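Local coordinates for protein GCN5-related N-acetyltransferase (Kribbella flavida, PDB 4MY0) that probably transfers an acetyl group from acetyl-coenzyme A to an amine, perhaps that of an aminoglycoside, as other GCN5-related N-acetyltransferases do, at residues 160-174 with 199-213. Numbering follows the deposited sequence.
Sequences VRRAGAKDAARFLEL and LEDEENFAYLAEDGF
Phe171 of helix 168-182 sits between Phe213 on strand 212-219 and Leu199 at the end of helix 192-200. The two rings form a face-to-face stack with centroids 3.9 Å apart. CD1 of Leu199 lies over the centre of the opposite Phe171 face, 4.0 Å from the centroid.

Arg170 leaves the same helix with CG anti to the backbone N (chi1 177°) and bends at chi2, which carries its head toward the 209-212 turn. CG brushes both methyls of Leu208. NE donates to a water that in turn donates to Ala209 O. NH1 pairs with Glu173 OE2 in the guanidinium plane, and NH2 gives a bent bond of 2.7 Å to Glu210 O, whose carbonyl points nearly straight at it. Leu174 CD2 lies over one face of the guanidinium, toward its rim. A leucine in place of Arg170 would probably leave Glu210 O without this donor and Glu173 without its salt-bridge mate.

Leu208 points its two methyls different ways: CD1 meets Leu174 CD1 at 3.6 Å, and CD2 lies against one face of the Arg161 guanidinium, whose NH1 is salt-bridged to Asp167 OD1. The other carboxylate oxygen of Asp167 uses its anti lone pair to take the Gly164 N-H, fixing the loop into the helix. Arg161 and Leu208 form an antiparallel hydrogen-bonded pair, and Ala163 N extends the ladder to Ala206 O (2.8 Å). On the sheet's other side, Tyr207 packs against Val160 and reaches Arg27 of a second subunit through its hydroxyl.

Strand 161-162 and helix 168-182 are thus joined to the end of helix 192-200 and to the hairpin of strands 205-209 and 212-219. Arg170, bonded to Glu210 O directly and to Ala209 O through water, probably ties the helix to the hairpin turn, while the Phe171 stack packs the apolar side.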
# COMPACT_ATOMS: atom_id res chain seq x y z
N VAL C 160 -29.62 -29.04 1.99
CA VAL C 160 -28.27 -28.88 1.48
C VAL C 160 -27.36 -29.78 2.31
O VAL C 160 -27.37 -29.69 3.53
CB VAL C 160 -27.77 -27.44 1.65
CG1 VAL C 160 -26.31 -27.34 1.25
CG2 VAL C 160 -28.61 -26.49 0.83
N ARG C 161 -26.59 -30.65 1.67
CA ARG C 161 -25.72 -31.53 2.45
C ARG C 161 -24.28 -31.44 1.99
O ARG C 161 -23.99 -31.02 0.87
CB ARG C 161 -26.21 -32.99 2.37
CG ARG C 161 -25.79 -33.69 1.12
CD ARG C 161 -25.97 -35.21 1.24
NE ARG C 161 -25.24 -35.92 0.19
CZ ARG C 161 -25.75 -36.24 -0.99
NH1 ARG C 161 -25.02 -36.89 -1.89
NH2 ARG C 161 -27.00 -35.90 -1.28
N ARG C 162 -23.36 -31.82 2.87
CA ARG C 162 -21.95 -31.84 2.53
C ARG C 162 -21.71 -32.87 1.43
O ARG C 162 -22.27 -33.96 1.47
CB ARG C 162 -21.11 -32.17 3.76
CG ARG C 162 -19.62 -32.36 3.46
CD ARG C 162 -18.76 -32.15 4.70
NE ARG C 162 -19.08 -33.09 5.77
CZ ARG C 162 -18.74 -34.37 5.75
NH1 ARG C 162 -18.09 -34.88 4.70
NH2 ARG C 162 -19.07 -35.16 6.76
N ALA C 163 -20.88 -32.53 0.45
CA ALA C 163 -20.61 -33.46 -0.63
C ALA C 163 -19.17 -33.95 -0.57
O ALA C 163 -18.32 -33.37 0.13
CB ALA C 163 -20.88 -32.81 -1.98
N GLY C 164 -18.90 -35.03 -1.31
CA GLY C 164 -17.55 -35.54 -1.46
C GLY C 164 -17.33 -36.25 -2.79
O GLY C 164 -18.10 -36.09 -3.74
N ALA C 165 -16.27 -37.06 -2.84
CA ALA C 165 -15.81 -37.67 -4.07
C ALA C 165 -16.89 -38.44 -4.84
O ALA C 165 -16.93 -38.38 -6.07
CB ALA C 165 -14.64 -38.60 -3.77
N LYS C 166 -17.73 -39.16 -4.10
CA LYS C 166 -18.73 -40.02 -4.73
C LYS C 166 -19.85 -39.25 -5.42
O LYS C 166 -20.69 -39.84 -6.09
CB LYS C 166 -19.32 -40.98 -3.69
CG LYS C 166 -18.31 -41.92 -3.06
CD LYS C 166 -17.78 -41.37 -1.73
CE LYS C 166 -16.44 -42.00 -1.33
NZ LYS C 166 -16.49 -43.48 -1.26
N ASP C 167 -19.88 -37.93 -5.23
CA ASP C 167 -20.91 -37.11 -5.84
C ASP C 167 -20.47 -36.54 -7.19
O ASP C 167 -21.18 -35.74 -7.79
CB ASP C 167 -21.30 -35.98 -4.89
CG ASP C 167 -21.92 -36.50 -3.60
OD1 ASP C 167 -22.95 -37.22 -3.69
OD2 ASP C 167 -21.38 -36.19 -2.51
N ALA C 168 -19.31 -36.97 -7.66
CA ALA C 168 -18.75 -36.42 -8.90
C ALA C 168 -19.72 -36.55 -10.07
O ALA C 168 -19.92 -35.60 -10.81
CB ALA C 168 -17.42 -37.08 -9.23
N ALA C 169 -20.33 -37.73 -10.23
CA ALA C 169 -21.22 -37.96 -11.36
C ALA C 169 -22.51 -37.13 -11.26
O ALA C 169 -23.04 -36.68 -12.27
CB ALA C 169 -21.54 -39.45 -11.53
N ARG C 170 -23.00 -36.94 -10.04
CA ARG C 170 -24.17 -36.08 -9.83
C ARG C 170 -23.87 -34.63 -10.20
O ARG C 170 -24.73 -33.94 -10.77
CB ARG C 170 -24.66 -36.18 -8.38
CG ARG C 170 -25.83 -35.27 -8.07
CD ARG C 170 -27.03 -35.58 -8.97
NE ARG C 170 -28.21 -34.80 -8.62
CZ ARG C 170 -29.33 -34.79 -9.32
NH1 ARG C 170 -29.42 -35.53 -10.42
NH2 ARG C 170 -30.37 -34.06 -8.93
N PHE C 171 -22.66 -34.16 -9.88
CA PHE C 171 -22.25 -32.80 -10.22
C PHE C 171 -22.27 -32.60 -11.73
O PHE C 171 -22.74 -31.57 -12.24
CB PHE C 171 -20.85 -32.50 -9.68
CG PHE C 171 -20.82 -32.04 -8.24
CD1 PHE C 171 -20.03 -30.97 -7.87
CD2 PHE C 171 -21.57 -32.69 -7.27
CE1 PHE C 171 -19.99 -30.55 -6.54
CE2 PHE C 171 -21.54 -32.28 -5.94
CZ PHE C 171 -20.76 -31.21 -5.57
N LEU C 172 -21.75 -33.59 -12.45
CA LEU C 172 -21.73 -33.55 -13.91
C LEU C 172 -23.13 -33.53 -14.51
O LEU C 172 -23.36 -32.85 -15.51
CB LEU C 172 -20.91 -34.70 -14.48
CG LEU C 172 -19.42 -34.38 -14.39
CD1 LEU C 172 -18.55 -35.59 -14.72
CD2 LEU C 172 -19.11 -33.19 -15.30
N GLU C 173 -24.06 -34.27 -13.91
CA GLU C 173 -25.44 -34.23 -14.35
C GLU C 173 -26.02 -32.83 -14.16
O GLU C 173 -26.64 -32.28 -15.06
CB GLU C 173 -26.29 -35.27 -13.59
CG GLU C 173 -25.98 -36.74 -13.92
CD GLU C 173 -26.94 -37.73 -13.23
OE1 GLU C 173 -27.00 -38.91 -13.66
OE2 GLU C 173 -27.64 -37.33 -12.27
N LEU C 174 -25.84 -32.27 -12.97
CA LEU C 174 -26.42 -30.97 -12.66
C LEU C 174 -25.86 -29.90 -13.59
O LEU C 174 -26.60 -29.08 -14.13
CB LEU C 174 -26.14 -30.60 -11.21
CG LEU C 174 -26.90 -31.47 -10.21
CD1 LEU C 174 -26.50 -31.16 -8.78
CD2 LEU C 174 -28.42 -31.35 -10.39
N LEU C 199 -13.20 -32.85 -5.47
CA LEU C 199 -14.14 -32.96 -4.36
C LEU C 199 -13.56 -33.71 -3.16
O LEU C 199 -14.03 -33.54 -2.04
CB LEU C 199 -15.44 -33.65 -4.80
CG LEU C 199 -16.27 -32.94 -5.87
CD1 LEU C 199 -17.47 -33.79 -6.29
CD2 LEU C 199 -16.72 -31.57 -5.39
N GLU C 200 -12.53 -34.53 -3.39
CA GLU C 200 -11.89 -35.25 -2.28
C GLU C 200 -10.83 -34.40 -1.57
O GLU C 200 -10.48 -34.66 -0.42
CB GLU C 200 -11.30 -36.60 -2.74
CG GLU C 200 -10.74 -37.45 -1.60
CD GLU C 200 -10.72 -38.94 -1.91
OE1 GLU C 200 -11.42 -39.36 -2.86
OE2 GLU C 200 -10.02 -39.70 -1.20
N ASP C 201 -10.32 -33.39 -2.26
CA ASP C 201 -9.37 -32.44 -1.68
C ASP C 201 -9.99 -31.78 -0.43
O ASP C 201 -11.02 -31.09 -0.53
CB ASP C 201 -8.98 -31.40 -2.74
CG ASP C 201 -7.86 -30.47 -2.29
OD1 ASP C 201 -7.71 -30.21 -1.08
OD2 ASP C 201 -7.15 -29.95 -3.18
N GLU C 202 -9.37 -31.99 0.73
CA GLU C 202 -9.88 -31.47 1.99
C GLU C 202 -9.95 -29.94 2.06
O GLU C 202 -10.62 -29.38 2.93
CB GLU C 202 -9.06 -32.00 3.17
CG GLU C 202 -9.59 -33.29 3.78
CD GLU C 202 -8.68 -33.84 4.88
OE1 GLU C 202 -8.42 -33.11 5.86
OE2 GLU C 202 -8.23 -35.00 4.74
N GLU C 203 -9.27 -29.26 1.15
CA GLU C 203 -9.26 -27.80 1.12
C GLU C 203 -10.44 -27.23 0.36
O GLU C 203 -10.72 -26.03 0.41
CB GLU C 203 -7.94 -27.28 0.53
CG GLU C 203 -6.74 -27.88 1.26
CD GLU C 203 -5.42 -27.35 0.75
OE1 GLU C 203 -4.40 -27.53 1.45
OE2 GLU C 203 -5.40 -26.77 -0.36
N ASN C 204 -11.16 -28.11 -0.33
CA ASN C 204 -12.36 -27.70 -1.06
C ASN C 204 -13.60 -28.06 -0.28
O ASN C 204 -13.71 -29.18 0.23
CB ASN C 204 -12.37 -28.32 -2.45
CG ASN C 204 -11.25 -27.79 -3.31
OD1 ASN C 204 -10.86 -26.62 -3.18
ND2 ASN C 204 -10.70 -28.64 -4.17
N PHE C 205 -14.54 -27.11 -0.18
CA PHE C 205 -15.75 -27.33 0.59
C PHE C 205 -16.92 -27.42 -0.40
O PHE C 205 -17.28 -26.42 -1.02
CB PHE C 205 -15.97 -26.18 1.59
CG PHE C 205 -14.75 -25.82 2.40
CD1 PHE C 205 -13.79 -26.78 2.74
CD2 PHE C 205 -14.55 -24.51 2.83
CE1 PHE C 205 -12.65 -26.44 3.47
CE2 PHE C 205 -13.42 -24.16 3.57
CZ PHE C 205 -12.47 -25.13 3.89
N ALA C 206 -17.48 -28.61 -0.55
CA ALA C 206 -18.53 -28.86 -1.55
C ALA C 206 -19.86 -29.17 -0.88
O ALA C 206 -19.90 -29.95 0.06
CB ALA C 206 -18.13 -30.02 -2.47
N TYR C 207 -20.94 -28.56 -1.36
CA TYR C 207 -22.28 -28.83 -0.83
C TYR C 207 -23.24 -29.09 -1.97
O TYR C 207 -23.11 -28.50 -3.04
CB TYR C 207 -22.77 -27.66 0.04
CG TYR C 207 -21.87 -27.52 1.24
CD1 TYR C 207 -22.08 -28.30 2.37
CD2 TYR C 207 -20.75 -26.69 1.21
CE1 TYR C 207 -21.23 -28.23 3.45
CE2 TYR C 207 -19.89 -26.62 2.29
CZ TYR C 207 -20.14 -27.39 3.41
OH TYR C 207 -19.31 -27.34 4.50
N LEU C 208 -24.20 -29.98 -1.72
CA LEU C 208 -25.09 -30.46 -2.76
C LEU C 208 -26.55 -30.34 -2.33
O LEU C 208 -26.92 -30.77 -1.24
CB LEU C 208 -24.77 -31.92 -3.08
CG LEU C 208 -25.71 -32.64 -4.05
CD1 LEU C 208 -25.59 -32.02 -5.43
CD2 LEU C 208 -25.39 -34.12 -4.10
N ALA C 209 -27.37 -29.75 -3.20
CA ALA C 209 -28.82 -29.76 -3.01
C ALA C 209 -29.42 -30.66 -4.09
O ALA C 209 -28.70 -31.19 -4.93
CB ALA C 209 -29.38 -28.37 -3.11
N GLU C 210 -30.75 -30.81 -4.09
CA GLU C 210 -31.44 -31.63 -5.10
C GLU C 210 -31.18 -31.13 -6.53
O GLU C 210 -31.05 -31.94 -7.46
CB GLU C 210 -32.94 -31.64 -4.81
CG GLU C 210 -33.77 -32.48 -5.77
CD GLU C 210 -35.15 -32.82 -5.21
OE1 GLU C 210 -35.68 -32.01 -4.42
OE2 GLU C 210 -35.69 -33.90 -5.54
N ASP C 211 -31.08 -29.81 -6.70
CA ASP C 211 -30.91 -29.23 -8.04
C ASP C 211 -29.82 -28.16 -8.08
O ASP C 211 -29.99 -27.09 -8.69
CB ASP C 211 -32.24 -28.65 -8.53
CG ASP C 211 -32.72 -27.49 -7.66
OD1 ASP C 211 -33.47 -26.63 -8.17
OD2 ASP C 211 -32.33 -27.44 -6.48
N GLY C 212 -28.69 -28.45 -7.43
CA GLY C 212 -27.57 -27.52 -7.44
C GLY C 212 -26.43 -27.93 -6.54
O GLY C 212 -26.54 -28.85 -5.72
N PHE C 213 -25.31 -27.23 -6.69
CA PHE C 213 -24.18 -27.42 -5.80
C PHE C 213 -23.28 -26.19 -5.72
O PHE C 213 -23.37 -25.30 -6.55
CB PHE C 213 -23.35 -28.64 -6.22
CG PHE C 213 -22.62 -28.48 -7.54
CD1 PHE C 213 -23.09 -29.11 -8.68
CD2 PHE C 213 -21.43 -27.75 -7.62
CE1 PHE C 213 -22.41 -28.99 -9.89
CE2 PHE C 213 -20.75 -27.62 -8.82
CZ PHE C 213 -21.24 -28.24 -9.96
O HOH W 1 -16.89 -31.13 0.89
O HOH W 2 -28.61 -33.69 -5.96